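Local coordinates for protein transcriptional regulator, MarR/EmrR family (Clostridium acetobutylicum, PDB 3JW4) that probably binds DNA and regulates transcription as a member of the MarR/EmrR family, at residues Lys84-Arg90 with Ile101-Gly107. Sequence-based numbering, arbitrary orientation.
Sequences KGYIERR and IYVLPKG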
ATOM      1  N   LYS B  84      16.301 -18.092  13.537  1.00 18.22           N
ATOM      2  CA  LYS B  84      15.223 -19.053  13.627  1.00 18.76           C
ATOM      3  C   LYS B  84      15.483 -20.321  12.780  1.00 19.09           C
ATOM      4  O   LYS B  84      14.668 -21.227  12.779  1.00 20.58           O
ATOM      5  CB  LYS B  84      13.886 -18.385  13.249  1.00 18.85           C
ATOM      6  CG  LYS B  84      13.315 -17.422  14.306  1.00 21.07           C
ATOM      7  CD  LYS B  84      12.075 -16.671  13.787  1.00 24.69           C
ATOM      8  CE  LYS B  84      11.371 -15.881  14.885  1.00 28.35           C
ATOM      9  NZ  LYS B  84      10.406 -14.787  14.429  1.00 31.18           N
ATOM     10  N   GLY B  85      16.594 -20.376  12.061  1.00 18.45           N
ATOM     11  CA  GLY B  85      17.024 -21.578  11.370  1.00 17.88           C
ATOM     12  C   GLY B  85      16.428 -21.715   9.978  1.00 18.11           C
ATOM     13  O   GLY B  85      16.378 -22.814   9.452  1.00 18.00           O
ATOM     14  N   TYR B  86      15.978 -20.609   9.380  1.00 17.47           N
ATOM     15  CA  TYR B  86      15.304 -20.645   8.077  1.00 17.55           C
ATOM     16  C   TYR B  86      16.260 -20.411   6.916  1.00 16.78           C
ATOM     17  O   TYR B  86      15.993 -20.847   5.821  1.00 17.59           O
ATOM     18  CB  TYR B  86      14.199 -19.600   7.992  1.00 16.59           C
ATOM     19  CG  TYR B  86      13.051 -19.764   8.968  1.00 16.91           C
ATOM     20  CD1 TYR B  86      12.416 -20.971   9.131  1.00 17.25           C
ATOM     21  CD2 TYR B  86      12.556 -18.669   9.665  1.00 19.64           C
ATOM     22  CE1 TYR B  86      11.323 -21.106  10.018  1.00 21.53           C
ATOM     23  CE2 TYR B  86      11.447 -18.780  10.546  1.00 19.99           C
ATOM     24  CZ  TYR B  86      10.852 -19.998  10.715  1.00 19.03           C
ATOM     25  OH  TYR B  86       9.783 -20.117  11.538  1.00 20.02           O
ATOM     26  N   ILE B  87      17.327 -19.660   7.147  1.00 17.48           N
ATOM     27  CA  ILE B  87      18.318 -19.365   6.122  1.00 17.20           C
ATOM     28  C   ILE B  87      19.699 -19.492   6.727  1.00 17.74           C
ATOM     29  O   ILE B  87      19.847 -19.463   7.960  1.00 15.84           O
ATOM     30  CB  ILE B  87      18.158 -17.961   5.522  1.00 17.77           C
ATOM     31  CG1 ILE B  87      18.423 -16.869   6.565  1.00 18.61           C
ATOM     32  CG2 ILE B  87      16.726 -17.753   4.873  1.00 18.93           C
ATOM     33  CD1 ILE B  87      18.443 -15.446   5.994  1.00 19.18           C
ATOM     34  N   GLU B  88      20.697 -19.653   5.864  1.00 18.37           N
ATOM     35  CA  GLU B  88      22.104 -19.707   6.265  1.00 20.79           C
ATOM     36  C   GLU B  88      22.924 -18.934   5.239  1.00 21.55           C
ATOM     37  O   GLU B  88      22.463 -18.668   4.127  1.00 21.15           O
ATOM     38  CB  GLU B  88      22.629 -21.139   6.343  1.00 20.52           C
ATOM     39  CG  GLU B  88      22.558 -21.877   5.028  1.00 23.53           C
ATOM     40  CD  GLU B  88      23.329 -23.207   4.975  1.00 25.81           C
ATOM     41  OE1 GLU B  88      23.908 -23.638   6.004  1.00 27.34           O
ATOM     42  OE2 GLU B  88      23.342 -23.812   3.870  1.00 28.55           O
ATOM     43  N   ARG B  89      24.134 -18.598   5.630  1.00 22.89           N
ATOM     44  CA  ARG B  89      25.080 -17.944   4.759  1.00 25.41           C
ATOM     45  C   ARG B  89      26.195 -18.929   4.537  1.00 25.99           C
ATOM     46  O   ARG B  89      26.770 -19.421   5.482  1.00 26.12           O
ATOM     47  CB  ARG B  89      25.588 -16.667   5.397  1.00 25.89           C
ATOM     48  CG  ARG B  89      24.472 -15.621   5.583  1.00 29.50           C
ATOM     49  CD  ARG B  89      24.858 -14.563   6.627  1.00 34.84           C
ATOM     50  NE  ARG B  89      24.262 -13.259   6.304  1.00 38.91           N
ATOM     51  CZ  ARG B  89      23.383 -12.582   7.052  1.00 42.31           C
ATOM     52  NH1 ARG B  89      22.947 -13.048   8.218  1.00 44.35           N
ATOM     53  NH2 ARG B  89      22.936 -11.400   6.625  1.00 43.44           N
ATOM     54  N   ARG B  90      26.455 -19.254   3.283  1.00 27.72           N
ATOM     55  CA  ARG B  90      27.469 -20.230   2.923  1.00 29.79           C
ATOM     56  C   ARG B  90      28.612 -19.546   2.220  1.00 30.43           C
ATOM     57  O   ARG B  90      28.392 -18.712   1.336  1.00 30.18           O
ATOM     58  CB  ARG B  90      26.910 -21.265   1.951  1.00 30.46           C
ATOM     59  CG  ARG B  90      25.832 -22.178   2.489  1.00 33.55           C
ATOM     60  CD  ARG B  90      25.576 -23.273   1.454  1.00 35.71           C
ATOM     61  NE  ARG B  90      24.204 -23.786   1.446  1.00 37.84           N
ATOM     62  CZ  ARG B  90      23.679 -24.472   0.424  1.00 40.16           C
ATOM     63  NH1 ARG B  90      24.401 -24.715  -0.670  1.00 40.89           N
ATOM     64  NH2 ARG B  90      22.436 -24.927   0.479  1.00 40.22           N
ATOM     65  N   ILE B 101      23.539 -16.398   0.379  1.00 18.43           N
ATOM     66  CA  ILE B 101      22.441 -16.687   1.276  1.00 17.60           C
ATOM     67  C   ILE B 101      21.596 -17.834   0.667  1.00 16.75           C
ATOM     68  O   ILE B 101      21.254 -17.804  -0.546  1.00 17.39           O
ATOM     69  CB  ILE B 101      21.598 -15.397   1.519  1.00 17.44           C
ATOM     70  CG1 ILE B 101      22.498 -14.273   2.080  1.00 19.41           C
ATOM     71  CG2 ILE B 101      20.420 -15.681   2.427  1.00 15.95           C
ATOM     72  CD1 ILE B 101      21.890 -12.907   2.020  1.00 18.94           C
ATOM     73  N   TYR B 102      21.329 -18.862   1.467  1.00 14.61           N
ATOM     74  CA  TYR B 102      20.497 -19.978   1.043  1.00 14.37           C
ATOM     75  C   TYR B 102      19.395 -20.245   2.047  1.00 13.79           C
ATOM     76  O   TYR B 102      19.543 -19.945   3.203  1.00 12.49           O
ATOM     77  CB  TYR B 102      21.331 -21.237   0.900  1.00 14.65           C
ATOM     78  CG  TYR B 102      22.343 -21.160  -0.204  1.00 17.16           C
ATOM     79  CD1 TYR B 102      23.581 -20.578   0.019  1.00 19.70           C
ATOM     80  CD2 TYR B 102      22.067 -21.658  -1.461  1.00 19.38           C
ATOM     81  CE1 TYR B 102      24.529 -20.512  -0.988  1.00 24.38           C
ATOM     82  CE2 TYR B 102      23.016 -21.572  -2.492  1.00 24.32           C
ATOM     83  CZ  TYR B 102      24.239 -20.998  -2.230  1.00 25.71           C
ATOM     84  OH  TYR B 102      25.205 -20.906  -3.198  1.00 33.22           O
ATOM     85  N   VAL B 103      18.287 -20.797   1.584  1.00 13.50           N
ATOM     86  CA  VAL B 103      17.241 -21.258   2.464  1.00 14.05           C
ATOM     87  C   VAL B 103      17.639 -22.632   3.028  1.00 13.48           C
ATOM     88  O   VAL B 103      18.252 -23.461   2.378  1.00 11.58           O
ATOM     89  CB  VAL B 103      15.903 -21.271   1.722  1.00 14.63           C
ATOM     90  CG1 VAL B 103      14.812 -21.702   2.584  1.00 16.69           C
ATOM     91  CG2 VAL B 103      15.588 -19.814   1.264  1.00 15.01           C
ATOM     92  N   LEU B 104      17.383 -22.835   4.298  1.00 13.00           N
ATOM     93  CA  LEU B 104      17.572 -24.175   4.861  1.00 12.75           C
ATOM     94  C   LEU B 104      16.257 -24.966   4.685  1.00 12.35           C
ATOM     95  O   LEU B 104      15.236 -24.358   4.425  1.00 11.62           O
ATOM     96  CB  LEU B 104      17.934 -24.012   6.334  1.00 12.99           C
ATOM     97  CG  LEU B 104      19.351 -23.549   6.629  1.00 12.11           C
ATOM     98  CD1 LEU B 104      19.499 -23.065   8.116  1.00 14.63           C
ATOM     99  CD2 LEU B 104      20.333 -24.677   6.326  1.00 15.08           C
ATOM    100  N   PRO B 105      16.255 -26.309   4.895  1.00 12.72           N
ATOM    101  CA  PRO B 105      14.982 -27.034   4.747  1.00 12.43           C
ATOM    102  C   PRO B 105      13.788 -26.526   5.574  1.00 12.21           C
ATOM    103  O   PRO B 105      12.655 -26.436   5.050  1.00 10.90           O
ATOM    104  CB  PRO B 105      15.350 -28.477   5.115  1.00 13.86           C
ATOM    105  CG  PRO B 105      16.803 -28.593   4.664  1.00 13.46           C
ATOM    106  CD  PRO B 105      17.409 -27.222   4.881  1.00 12.65           C
ATOM    107  N   LYS B 106      14.012 -26.149   6.815  1.00 11.53           N
ATOM    108  CA  LYS B 106      12.939 -25.540   7.591  1.00 13.40           C
ATOM    109  C   LYS B 106      12.368 -24.272   6.891  1.00 13.20           C
ATOM    110  O   LYS B 106      11.167 -23.981   6.925  1.00 13.01           O
ATOM    111  CB  LYS B 106      13.480 -25.179   8.967  1.00 13.75           C
ATOM    112  CG  LYS B 106      12.483 -24.583   9.961  1.00 15.21           C
ATOM    113  CD  LYS B 106      13.235 -24.272  11.274  1.00 16.22           C
ATOM    114  CE  LYS B 106      12.382 -23.675  12.305  1.00 18.04           C
ATOM    115  NZ  LYS B 106      13.155 -23.487  13.556  1.00 16.11           N
ATOM    116  N   GLY B 107      13.242 -23.537   6.248  1.00 14.12           N
ATOM    117  CA  GLY B 107      12.839 -22.320   5.519  1.00 14.35           C
ATOM    118  C   GLY B 107      12.118 -22.652   4.214  1.00 14.33           C
ATOM    119  O   GLY B 107      11.146 -21.975   3.865  1.00 14.32           O
TER
HETATM  120  O   HOH W   1      20.849 -24.542   2.512  1.00 31.64           O
HETATM  121  O   HOH W   2      26.518 -23.802  -2.346  1.00 41.77           O
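Strand 87-90 pairs with strand 100-103 as an antiparallel beta hairpin, which connects helix 74-83 to helix 105-126. Glu88 and Tyr102 form the hydrogen-bonded pair: Glu88 N meets Tyr102 O at 2.9 Å, and Tyr102 N returns an almost straight bond to Glu88 O. Leu104 N, at the N-cap of helix 105-126, adds a bond to Tyr86 O (2.9 Å), coming from above the carbonyl plane. On the Glu88 face, the Arg90 guanidinium lies flat on the Tyr102 ring, planes 8° apart. Its CZ sits 3.8 Å from the ring centroid, a cation-pi stack. Arg90 NE also forms a salt bridge with Glu88 OE2 (2.6 Å), and one water links both side chains to Val103 O. Together these probably hold the guanidinium flat. With CG between the backbone N and the carbonyl carbon (chi1 61°), the extended Glu88 chain lies across Leu104, its CD 3.6 Å from Leu104 CD2. Ile87, Arg89, Ile101 and Val103 share the other face; Ile87 packs on helix 74-83, Ile101 and Val103 on helix 41-53. A Schellman motif at Gly85 ends helix 74-83. The extended Lys106 chain passes the Tyr86 ring obliquely, and its NZ bonds Lys84 O at 2.8 Å. This is the beta wing of a MarR-type winged helix-turn-helix domain.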